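PDB 6O0A: flavohemoglobin from Malassezia yamatoensis, which probably detoxifies nitric oxide by oxidising it to nitrate at a heme, with electrons passed from NAD(P)H through FAD. Local coordinates for residues Ala286-Thr291 / Glu320-Gly325; Val290-Ala295 / Phe369-Leu374; Ala295-Leu300 / Lys332-Ala337. All blocks are in the same frame, centred on the assembly; numbering follows the deposited sequence.

How the interactions relate
All three contacts use helix 290-302 of the predicted NAD-binding domain, and they are taken from its N-terminal end onward. Interactions 1 and 2 share V290 and T291, have centres about 9 Å apart and both touch FAD. They are stitched together where A286 N lies 3.0 Å from C371 O, a probable hydrogen bond between neighbouring parallel strands. Interaction 3 lies further along the helix, its centre about 15 Å from that of interaction 2 and 16 Å from that of interaction 1. It touches interaction 2 where F296 CE2 lies 3.8 Å from F369 CE2. The helix thus runs from the flavin pocket to packing remote from it.

Interaction 1: residues Ala286-Thr291 / Glu320-Gly325. With FAD (flavin-adenine dinucleotide), chain B.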
loop_
_atom_site.group_PDB
_atom_site.type_symbol
_atom_site.label_atom_id
_atom_site.label_comp_id
_atom_site.label_asym_id
_atom_site.label_seq_id
_atom_site.Cartn_x
_atom_site.Cartn_y
_atom_site.Cartn_z
ATOM N N ALA A 286 -11.194 -9.371 -4.032
ATOM C CA ALA A 286 -11.454 -10.553 -3.229
ATOM C C ALA A 286 -11.423 -10.163 -1.761
ATOM O O ALA A 286 -10.569 -9.378 -1.340
ATOM C CB ALA A 286 -10.424 -11.660 -3.483
ATOM N N GLY A 287 -12.352 -10.722 -0.993
ATOM C CA GLY A 287 -12.314 -10.531 0.454
ATOM C C GLY A 287 -12.382 -9.062 0.823
ATOM O O GLY A 287 -13.182 -8.295 0.275
ATOM N N ILE A 288 -11.507 -8.648 1.748
ATOM C CA ILE A 288 -11.504 -7.262 2.212
ATOM C C ILE A 288 -10.901 -6.322 1.180
ATOM O O ILE A 288 -10.953 -5.096 1.358
ATOM C CB ILE A 288 -10.791 -7.175 3.582
ATOM C CG1 ILE A 288 -11.203 -5.903 4.328
ATOM C CG2 ILE A 288 -9.273 -7.252 3.417
ATOM C CD1 ILE A 288 -12.703 -5.771 4.545
ATOM N N GLY A 289 -10.409 -6.859 0.062
ATOM C CA GLY A 289 -10.030 -6.029 -1.067
ATOM C C GLY A 289 -11.182 -5.224 -1.643
ATOM O O GLY A 289 -10.953 -4.367 -2.496
ATOM N N VAL A 290 -12.406 -5.474 -1.178
ATOM C CA VAL A 290 -13.545 -4.643 -1.537
ATOM C C VAL A 290 -13.391 -3.199 -1.071
ATOM O O VAL A 290 -14.072 -2.324 -1.589
ATOM C CB VAL A 290 -14.839 -5.266 -0.958
ATOM C CG1 VAL A 290 -14.935 -5.026 0.540
ATOM C CG2 VAL A 290 -16.067 -4.695 -1.651
ATOM N N THR A 291 -12.532 -2.912 -0.087
ATOM C CA THR A 291 -12.613 -1.580 0.511
ATOM C C THR A 291 -12.265 -0.453 -0.466
ATOM O O THR A 291 -13.040 0.516 -0.542
ATOM C CB THR A 291 -11.795 -1.522 1.812
ATOM O OG1 THR A 291 -10.433 -1.909 1.592
ATOM C CG2 THR A 291 -12.414 -2.443 2.884
ATOM N N GLU A 320 -20.177 -13.951 4.091
ATOM C CA GLU A 320 -18.830 -13.520 4.422
ATOM C C GLU A 320 -18.319 -12.391 3.534
ATOM O O GLU A 320 -17.172 -11.965 3.702
ATOM C CB GLU A 320 -17.872 -14.713 4.341
ATOM C CG GLU A 320 -18.058 -15.738 5.442
ATOM C CD GLU A 320 -17.291 -17.013 5.149
ATOM O OE1 GLU A 320 -16.059 -17.040 5.364
ATOM O OE2 GLU A 320 -17.917 -17.978 4.670
ATOM N N ALA A 321 -19.146 -11.879 2.612
ATOM C CA ALA A 321 -18.735 -10.786 1.741
ATOM C C ALA A 321 -18.840 -9.457 2.480
ATOM O O ALA A 321 -19.956 -8.954 2.689
ATOM C CB ALA A 321 -19.609 -10.756 0.482
ATOM N N PRO A 322 -17.728 -8.852 2.894
ATOM C CA PRO A 322 -17.831 -7.622 3.691
ATOM C C PRO A 322 -18.362 -6.472 2.854
ATOM O O PRO A 322 -17.939 -6.273 1.716
ATOM C CB PRO A 322 -16.391 -7.368 4.159
ATOM C CG PRO A 322 -15.535 -8.075 3.198
ATOM C CD PRO A 322 -16.328 -9.245 2.652
ATOM N N LEU A 323 -19.323 -5.744 3.417
ATOM C CA LEU A 323 -19.844 -4.507 2.839
ATOM C C LEU A 323 -20.583 -4.737 1.525
ATOM O O LEU A 323 -20.780 -3.796 0.749
ATOM C CB LEU A 323 -18.719 -3.482 2.643
ATOM C CG LEU A 323 -17.908 -3.247 3.923
ATOM C CD1 LEU A 323 -16.852 -2.170 3.674
ATOM C CD2 LEU A 323 -18.820 -2.866 5.087
ATOM N N ARG A 324 -21.011 -5.971 1.262
ATOM C CA ARG A 324 -21.713 -6.244 0.005
ATOM C C ARG A 324 -22.991 -5.429 -0.120
ATOM O O ARG A 324 -23.277 -4.875 -1.190
ATOM C CB ARG A 324 -22.032 -7.734 -0.118
ATOM C CG ARG A 324 -22.977 -8.063 -1.272
ATOM C CD ARG A 324 -22.884 -9.547 -1.636
ATOM N NE ARG A 324 -23.783 -9.868 -2.739
ATOM C CZ ARG A 324 -25.050 -10.220 -2.568
ATOM N NH1 ARG A 324 -25.558 -10.292 -1.346
ATOM N NH2 ARG A 324 -25.816 -10.504 -3.623
ATOM N N GLY A 325 -23.788 -5.363 0.949
ATOM C CA GLY A 325 -25.038 -4.622 0.861
ATOM C C GLY A 325 -24.821 -3.176 0.465
ATOM O O GLY A 325 -25.508 -2.650 -0.415
HETATM P PA FAD B . 0.825 -8.456 10.845
HETATM O O1A FAD B . 1.251 -8.458 12.265
HETATM O O2A FAD B . 1.330 -7.306 10.017
HETATM O O5B FAD B . 1.259 -9.827 10.150
HETATM C C5B FAD B . 1.139 -9.981 8.724
HETATM C C4B FAD B . 1.695 -11.345 8.405
HETATM O O4B FAD B . 3.069 -11.408 8.852
HETATM C C3B FAD B . 1.012 -12.500 9.115
HETATM O O3B FAD B . -0.151 -12.949 8.423
HETATM C C2B FAD B . 2.107 -13.572 9.105
HETATM O O2B FAD B . 2.143 -14.277 7.869
HETATM C C1B FAD B . 3.382 -12.731 9.259
HETATM N N9A FAD B . 3.894 -12.688 10.625
HETATM C C8A FAD B . 3.345 -12.018 11.684
HETATM N N7A FAD B . 3.972 -12.206 12.819
HETATM C C5A FAD B . 5.006 -13.066 12.484
HETATM C C6A FAD B . 5.992 -13.704 13.256
HETATM N N6A FAD B . 6.118 -13.542 14.579
HETATM N N1A FAD B . 6.843 -14.542 12.622
HETATM C C2A FAD B . 6.714 -14.713 11.302
HETATM N N3A FAD B . 5.817 -14.172 10.470
HETATM C C4A FAD B . 4.982 -13.361 11.129
HETATM N N1 FAD B . -6.493 -4.598 5.727
HETATM C C2 FAD B . -7.838 -4.617 5.971
HETATM O O2 FAD B . -8.356 -5.472 6.702
HETATM N N3 FAD B . -8.651 -3.651 5.384
HETATM C C4 FAD B . -8.225 -2.629 4.555
HETATM O O4 FAD B . -9.027 -1.808 4.108
HETATM C C4X FAD B . -6.803 -2.617 4.308
HETATM N N5 FAD B . -6.318 -1.682 3.534
HETATM C C5X FAD B . -4.947 -1.674 3.299
HETATM C C6 FAD B . -4.413 -0.693 2.462
HETATM C C7 FAD B . -3.046 -0.633 2.205
HETATM C C7M FAD B . -2.506 0.416 1.265
HETATM C C8 FAD B . -2.187 -1.564 2.813
HETATM C C8M FAD B . -0.699 -1.509 2.591
HETATM C C9 FAD B . -2.718 -2.550 3.638
HETATM C C9A FAD B . -4.087 -2.623 3.875
HETATM N N10 FAD B . -4.652 -3.619 4.702
HETATM C C10 FAD B . -6.010 -3.645 4.936
HETATM C "C1'" FAD B . -3.795 -4.590 5.402
HETATM C "C2'" FAD B . -3.349 -4.091 6.773
HETATM O "O2'" FAD B . -2.540 -2.926 6.616
HETATM C "C3'" FAD B . -2.578 -5.157 7.556
HETATM O "O3'" FAD B . -1.504 -5.645 6.753
HETATM C "C4'" FAD B . -3.445 -6.339 7.990
HETATM O "O4'" FAD B . -4.602 -5.835 8.660
HETATM C "C5'" FAD B . -2.699 -7.320 8.872
HETATM O "O5'" FAD B . -2.248 -6.626 10.058
HETATM P P FAD B . -1.834 -7.511 11.320
HETATM O O1P FAD B . -2.947 -8.282 11.939
HETATM O O2P FAD B . -1.177 -6.575 12.297
HETATM O O3P FAD B . -0.759 -8.545 10.758
#
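I288 faces P322 with their CA atoms 6.5 Å apart, and G287 faces A321 at 6.6 Å, so the 3-10 turn leading into helix 290-302 runs close to a type II turn, A321 to R324. P322 and L323 occupy the middle of that turn, L323 with the positive phi (66°) of its second central position; L323 is also the N-cap of helix 324-332. P322 CG lies 3.9 Å from I288 CD1, the isoleucine chain lying across the proline ring, and 3.8 Å from the carbonyl oxygen G287 O. V290 and the proline run antiparallel alongside each other. With chi1 at 75°, V290 CG1 stands between backbone N and carbonyl carbon and comes to 3.5 Å from P322 O. I288 also has a second face: its CG1 is 3.6 Å from N3 of FAD. Beside it, T291 OG1 lies 2.9 Å from FAD O4 and 3.2 Å from I288 O, two acceptors for one hydroxyl proton. The contact is van der Waals packing of aliphatic carbons on each other and on two carbonyl oxygens. Of these segments T291 offers a hydroxyl to the flavin, other bonds to FAD coming from elsewhere, such as Q223 O and S65 OG; I288 touches proline and flavin with different atoms.

Interaction 2: residues Val290-Ala295 / Phe369-Leu374. With FAD (flavin-adenine dinucleotide), chain B.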
loop_
_atom_site.group_PDB
_atom_site.type_symbol
_atom_site.label_atom_id
_atom_site.label_comp_id
_atom_site.label_asym_id
_atom_site.label_seq_id
_atom_site.Cartn_x
_atom_site.Cartn_y
_atom_site.Cartn_z
ATOM N N VAL A 290 -12.406 -5.474 -1.178
ATOM C CA VAL A 290 -13.545 -4.643 -1.537
ATOM C C VAL A 290 -13.391 -3.199 -1.071
ATOM O O VAL A 290 -14.072 -2.324 -1.589
ATOM C CB VAL A 290 -14.839 -5.266 -0.958
ATOM C CG1 VAL A 290 -14.935 -5.026 0.540
ATOM C CG2 VAL A 290 -16.067 -4.695 -1.651
ATOM N N THR A 291 -12.532 -2.912 -0.087
ATOM C CA THR A 291 -12.613 -1.580 0.511
ATOM C C THR A 291 -12.265 -0.453 -0.466
ATOM O O THR A 291 -13.040 0.516 -0.542
ATOM C CB THR A 291 -11.795 -1.522 1.812
ATOM O OG1 THR A 291 -10.433 -1.909 1.592
ATOM C CG2 THR A 291 -12.414 -2.443 2.884
ATOM N N PRO A 292 -11.182 -0.504 -1.261
ATOM C CA PRO A 292 -11.027 0.547 -2.292
ATOM C C PRO A 292 -12.135 0.535 -3.339
ATOM O O PRO A 292 -12.521 1.600 -3.839
ATOM C CB PRO A 292 -9.652 0.244 -2.917
ATOM C CG PRO A 292 -9.359 -1.168 -2.562
ATOM C CD PRO A 292 -10.023 -1.423 -1.242
ATOM N N VAL A 293 -12.662 -0.640 -3.675
ATOM C CA VAL A 293 -13.744 -0.719 -4.658
ATOM C C VAL A 293 -14.956 0.081 -4.182
ATOM O O VAL A 293 -15.539 0.877 -4.931
ATOM C CB VAL A 293 -14.091 -2.193 -4.933
ATOM C CG1 VAL A 293 -15.345 -2.311 -5.803
ATOM C CG2 VAL A 293 -12.909 -2.907 -5.616
ATOM N N LEU A 294 -15.352 -0.111 -2.925
ATOM C CA LEU A 294 -16.465 0.661 -2.377
ATOM C C LEU A 294 -16.164 2.164 -2.362
ATOM O O LEU A 294 -17.028 2.984 -2.696
ATOM C CB LEU A 294 -16.790 0.155 -0.973
ATOM C CG LEU A 294 -17.897 0.923 -0.261
ATOM C CD1 LEU A 294 -19.206 0.869 -1.060
ATOM C CD2 LEU A 294 -18.092 0.386 1.161
ATOM N N ALA A 295 -14.940 2.550 -1.993
ATOM C CA ALA A 295 -14.572 3.963 -2.079
ATOM C C ALA A 295 -14.722 4.498 -3.504
ATOM O O ALA A 295 -15.268 5.590 -3.713
ATOM C CB ALA A 295 -13.135 4.163 -1.571
ATOM N N PHE A 369 -8.747 -2.668 -12.299
ATOM C CA PHE A 369 -8.202 -2.519 -10.954
ATOM C C PHE A 369 -8.352 -3.835 -10.193
ATOM O O PHE A 369 -9.425 -4.445 -10.216
ATOM C CB PHE A 369 -8.921 -1.389 -10.210
ATOM C CG PHE A 369 -8.587 -1.316 -8.751
ATOM C CD1 PHE A 369 -7.392 -0.754 -8.327
ATOM C CD2 PHE A 369 -9.467 -1.810 -7.797
ATOM C CE1 PHE A 369 -7.082 -0.692 -6.979
ATOM C CE2 PHE A 369 -9.164 -1.742 -6.434
ATOM C CZ PHE A 369 -7.972 -1.184 -6.028
ATOM N N LEU A 370 -7.280 -4.273 -9.527
ATOM C CA LEU A 370 -7.280 -5.503 -8.741
ATOM C C LEU A 370 -6.966 -5.203 -7.283
ATOM O O LEU A 370 -6.025 -4.466 -6.983
ATOM C CB LEU A 370 -6.237 -6.506 -9.246
ATOM C CG LEU A 370 -6.196 -6.798 -10.738
ATOM C CD1 LEU A 370 -5.022 -7.728 -11.049
ATOM C CD2 LEU A 370 -7.525 -7.406 -11.174
ATOM N N CYS A 371 -7.718 -5.813 -6.377
ATOM C CA CYS A 371 -7.337 -5.752 -4.971
ATOM C C CYS A 371 -7.768 -7.038 -4.286
ATOM O O CYS A 371 -8.964 -7.321 -4.196
ATOM C CB CYS A 371 -7.961 -4.547 -4.281
ATOM S SG CYS A 371 -7.288 -4.308 -2.650
ATOM N N GLY A 372 -6.800 -7.798 -3.803
ATOM C CA GLY A 372 -7.071 -9.033 -3.111
ATOM C C GLY A 372 -5.772 -9.603 -2.593
ATOM O O GLY A 372 -4.726 -8.954 -2.654
ATOM N N PRO A 373 -5.809 -10.830 -2.078
ATOM C CA PRO A 373 -4.564 -11.483 -1.661
ATOM C C PRO A 373 -3.577 -11.540 -2.817
ATOM O O PRO A 373 -3.960 -11.536 -3.988
ATOM C CB PRO A 373 -5.023 -12.884 -1.236
ATOM C CG PRO A 373 -6.458 -12.710 -0.869
ATOM C CD PRO A 373 -6.989 -11.688 -1.855
ATOM N N LEU A 374 -2.287 -11.571 -2.475
ATOM C CA LEU A 374 -1.248 -11.570 -3.497
ATOM C C LEU A 374 -1.489 -12.665 -4.533
ATOM O O LEU A 374 -1.436 -12.414 -5.743
ATOM C CB LEU A 374 0.125 -11.728 -2.838
ATOM C CG LEU A 374 1.328 -11.625 -3.781
ATOM C CD1 LEU A 374 1.292 -10.325 -4.584
ATOM C CD2 LEU A 374 2.634 -11.748 -3.011
HETATM P PA FAD B . 0.825 -8.456 10.845
HETATM O O1A FAD B . 1.251 -8.458 12.265
HETATM O O2A FAD B . 1.330 -7.306 10.017
HETATM O O5B FAD B . 1.259 -9.827 10.150
HETATM C C5B FAD B . 1.139 -9.981 8.724
HETATM C C4B FAD B . 1.695 -11.345 8.405
HETATM O O4B FAD B . 3.069 -11.408 8.852
HETATM C C3B FAD B . 1.012 -12.500 9.115
HETATM O O3B FAD B . -0.151 -12.949 8.423
HETATM C C2B FAD B . 2.107 -13.572 9.105
HETATM O O2B FAD B . 2.143 -14.277 7.869
HETATM C C1B FAD B . 3.382 -12.731 9.259
HETATM N N9A FAD B . 3.894 -12.688 10.625
HETATM C C8A FAD B . 3.345 -12.018 11.684
HETATM N N7A FAD B . 3.972 -12.206 12.819
HETATM C C5A FAD B . 5.006 -13.066 12.484
HETATM C C6A FAD B . 5.992 -13.704 13.256
HETATM N N6A FAD B . 6.118 -13.542 14.579
HETATM N N1A FAD B . 6.843 -14.542 12.622
HETATM C C2A FAD B . 6.714 -14.713 11.302
HETATM N N3A FAD B . 5.817 -14.172 10.470
HETATM C C4A FAD B . 4.982 -13.361 11.129
HETATM N N1 FAD B . -6.493 -4.598 5.727
HETATM C C2 FAD B . -7.838 -4.617 5.971
HETATM O O2 FAD B . -8.356 -5.472 6.702
HETATM N N3 FAD B . -8.651 -3.651 5.384
HETATM C C4 FAD B . -8.225 -2.629 4.555
HETATM O O4 FAD B . -9.027 -1.808 4.108
HETATM C C4X FAD B . -6.803 -2.617 4.308
HETATM N N5 FAD B . -6.318 -1.682 3.534
HETATM C C5X FAD B . -4.947 -1.674 3.299
HETATM C C6 FAD B . -4.413 -0.693 2.462
HETATM C C7 FAD B . -3.046 -0.633 2.205
HETATM C C7M FAD B . -2.506 0.416 1.265
HETATM C C8 FAD B . -2.187 -1.564 2.813
HETATM C C8M FAD B . -0.699 -1.509 2.591
HETATM C C9 FAD B . -2.718 -2.550 3.638
HETATM C C9A FAD B . -4.087 -2.623 3.875
HETATM N N10 FAD B . -4.652 -3.619 4.702
HETATM C C10 FAD B . -6.010 -3.645 4.936
HETATM C "C1'" FAD B . -3.795 -4.590 5.402
HETATM C "C2'" FAD B . -3.349 -4.091 6.773
HETATM O "O2'" FAD B . -2.540 -2.926 6.616
HETATM C "C3'" FAD B . -2.578 -5.157 7.556
HETATM O "O3'" FAD B . -1.504 -5.645 6.753
HETATM C "C4'" FAD B . -3.445 -6.339 7.990
HETATM O "O4'" FAD B . -4.602 -5.835 8.660
HETATM C "C5'" FAD B . -2.699 -7.320 8.872
HETATM O "O5'" FAD B . -2.248 -6.626 10.058
HETATM P P FAD B . -1.834 -7.511 11.320
HETATM O O1P FAD B . -2.947 -8.282 11.939
HETATM O O2P FAD B . -1.177 -6.575 12.297
HETATM O O3P FAD B . -0.759 -8.545 10.758
#
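P292 meets F369 and C371 through the outer carbons of its ring, as the path from CB outward makes plain. CB lies 3.8 Å from F369 CZ. One bond further, CG touches two partners at once, 3.7 Å from F369 CZ and 3.8 Å from C371 SG. CG meets the phenylalanine at its edge, near the ring plane, so its contact is rim packing and not CH-pi, while CB is tilted off that plane. One helix position on, V293 CG2 reaches the same edge, 4.0 Å from F369 CE2. The phenyl ring gets there because its CG is anti to the backbone N (chi1 170°), and C371 SG takes the same course at -170°; both side chains start toward the helix, whereas L370 between them starts away and packs on helix 374-386. The axes of helix 290-295 and strand 369-371 approach to 8.4 Å at 139°, nearer antiparallel than parallel. F369 also stacks edge-to-face with F296, and F399 touches both P292 and C371. A helix after strand 281-286 packed over adjacent parallel strands, with P292 closing a G-X-G-X-X-P sequence and C371 opening a C-G-P, is consistent with the ferredoxin-NADP reductase-like NAD-binding domain, where such motifs are found.

Interaction 3: residues Ala295-Leu300 / Lys332-Ala337; sequences AFVEKL and KELKKA
L300 N donates to F296 O at 2.9 Å, the shortest polar bond within the two segments and a regular turn of helix 290-302; it holds the backbone against which L334 packs. L334 supplies the whole contact from the loop side, using its two methyls on different targets. Its CD2 sits against main chain, 3.5 Å from L300 C and 3.6 Å from L300 O, and also lies 3.9 Å from L300 CB. The other methyl turns to V297 instead, L334 CD1 lying 3.9 Å from V297 CG1, which stands anti to the valine's backbone N (chi1 173°). L334 starts toward the helix, and with chi2 extended (169°) its two methyls end on V297 and L300. The contact is thus a single leucine laid across V297 and L300, one helical turn apart. L334 lies in the connection from helix 324-332 to strand 336-343, just after E333, which is salt-bridged to R330. V297 also touches L327 of helix 324-332 and I311 of strand 308-315, and L300 touches L270 of helix 270-273, so the face of helix 290-302 that L334 meets also packs on the parallel sheet and both neighbouring helices.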
loop_
_atom_site.group_PDB
_atom_site.type_symbol
_atom_site.label_atom_id
_atom_site.label_comp_id
_atom_site.label_asym_id
_atom_site.label_seq_id
_atom_site.Cartn_x
_atom_site.Cartn_y
_atom_site.Cartn_z
ATOM N N ALA A 295 -14.940 2.550 -1.993
ATOM C CA ALA A 295 -14.572 3.963 -2.079
ATOM C C ALA A 295 -14.722 4.498 -3.504
ATOM O O ALA A 295 -15.268 5.590 -3.713
ATOM C CB ALA A 295 -13.135 4.163 -1.571
ATOM N N PHE A 296 -14.256 3.736 -4.499
ATOM C CA PHE A 296 -14.347 4.182 -5.891
ATOM C C PHE A 296 -15.795 4.293 -6.335
ATOM O O PHE A 296 -16.184 5.264 -6.995
ATOM C CB PHE A 296 -13.623 3.204 -6.820
ATOM C CG PHE A 296 -12.133 3.166 -6.649
ATOM C CD1 PHE A 296 -11.431 4.275 -6.188
ATOM C CD2 PHE A 296 -11.431 2.015 -6.964
ATOM C CE1 PHE A 296 -10.053 4.228 -6.046
ATOM C CE2 PHE A 296 -10.051 1.962 -6.817
ATOM C CZ PHE A 296 -9.365 3.073 -6.360
ATOM N N VAL A 297 -16.602 3.292 -5.990
ATOM C CA VAL A 297 -17.980 3.263 -6.458
ATOM C C VAL A 297 -18.780 4.395 -5.837
ATOM O O VAL A 297 -19.568 5.052 -6.517
ATOM C CB VAL A 297 -18.605 1.887 -6.176
ATOM C CG1 VAL A 297 -20.094 1.922 -6.501
ATOM C CG2 VAL A 297 -17.921 0.838 -7.031
ATOM N N GLU A 298 -18.578 4.656 -4.541
ATOM C CA GLU A 298 -19.278 5.762 -3.899
ATOM C C GLU A 298 -18.915 7.097 -4.539
ATOM O O GLU A 298 -19.782 7.959 -4.728
ATOM C CB GLU A 298 -18.964 5.791 -2.400
ATOM C CG GLU A 298 -19.888 6.730 -1.602
ATOM C CD GLU A 298 -19.381 8.162 -1.502
ATOM O OE1 GLU A 298 -18.155 8.384 -1.560
ATOM O OE2 GLU A 298 -20.219 9.075 -1.358
ATOM N N LYS A 299 -17.635 7.292 -4.872
ATOM C CA LYS A 299 -17.229 8.550 -5.491
ATOM C C LYS A 299 -17.805 8.677 -6.899
ATOM O O LYS A 299 -18.348 9.726 -7.272
ATOM C CB LYS A 299 -15.700 8.655 -5.516
ATOM C CG LYS A 299 -15.184 9.985 -6.062
ATOM C CD LYS A 299 -15.673 11.150 -5.219
ATOM C CE LYS A 299 -15.246 12.486 -5.816
ATOM N NZ LYS A 299 -13.774 12.553 -6.062
ATOM N N LEU A 300 -17.707 7.610 -7.695
ATOM C CA LEU A 300 -18.285 7.639 -9.037
ATOM C C LEU A 300 -19.781 7.928 -8.986
ATOM O O LEU A 300 -20.316 8.647 -9.841
ATOM C CB LEU A 300 -18.010 6.315 -9.755
ATOM C CG LEU A 300 -16.580 6.054 -10.219
ATOM C CD1 LEU A 300 -16.348 4.558 -10.411
ATOM C CD2 LEU A 300 -16.269 6.830 -11.508
ATOM N N LYS A 332 -26.211 0.749 -7.491
ATOM C CA LYS A 332 -27.525 1.046 -8.064
ATOM C C LYS A 332 -27.637 2.498 -8.502
ATOM O O LYS A 332 -28.439 2.823 -9.391
ATOM C CB LYS A 332 -28.636 0.739 -7.058
ATOM C CG LYS A 332 -29.005 -0.720 -6.970
ATOM C CD LYS A 332 -30.356 -0.912 -6.302
ATOM C CE LYS A 332 -30.259 -0.787 -4.797
ATOM N NZ LYS A 332 -31.085 -1.832 -4.124
ATOM N N GLU A 333 -26.862 3.384 -7.880
ATOM C CA GLU A 333 -26.903 4.798 -8.204
ATOM C C GLU A 333 -26.121 5.130 -9.467
ATOM O O GLU A 333 -26.285 6.228 -10.006
ATOM C CB GLU A 333 -26.385 5.615 -7.009
ATOM C CG GLU A 333 -27.304 5.483 -5.793
ATOM C CD GLU A 333 -26.640 5.789 -4.451
ATOM O OE1 GLU A 333 -25.439 6.129 -4.404
ATOM O OE2 GLU A 333 -27.342 5.675 -3.428
ATOM N N LEU A 334 -25.284 4.219 -9.951
ATOM C CA LEU A 334 -24.538 4.477 -11.172
ATOM C C LEU A 334 -25.396 4.203 -12.397
ATOM O O LEU A 334 -26.235 3.301 -12.407
ATOM C CB LEU A 334 -23.280 3.624 -11.220
ATOM C CG LEU A 334 -22.224 4.062 -10.208
ATOM C CD1 LEU A 334 -21.140 3.018 -10.139
ATOM C CD2 LEU A 334 -21.659 5.415 -10.641
ATOM N N LYS A 335 -25.160 4.998 -13.443
ATOM C CA LYS A 335 -25.914 4.857 -14.684
ATOM C C LYS A 335 -25.678 3.492 -15.325
ATOM O O LYS A 335 -26.627 2.813 -15.734
ATOM C CB LYS A 335 -25.534 5.982 -15.646
ATOM N N LYS A 336 -24.416 3.061 -15.400
ATOM C CA LYS A 336 -24.030 1.868 -16.151
ATOM C C LYS A 336 -23.094 1.015 -15.295
ATOM O O LYS A 336 -21.918 0.853 -15.621
ATOM C CB LYS A 336 -23.360 2.244 -17.474
ATOM C CG LYS A 336 -24.194 3.126 -18.376
ATOM C CD LYS A 336 -23.470 3.383 -19.680
ATOM C CE LYS A 336 -24.191 4.410 -20.523
ATOM N NZ LYS A 336 -23.401 4.721 -21.743
ATOM N N ALA A 337 -23.614 0.464 -14.204
ATOM C CA ALA A 337 -22.826 -0.424 -13.361
ATOM C C ALA A 337 -23.438 -1.816 -13.345
ATOM O O ALA A 337 -24.657 -1.978 -13.421
ATOM C CB ALA A 337 -22.716 0.097 -11.923
#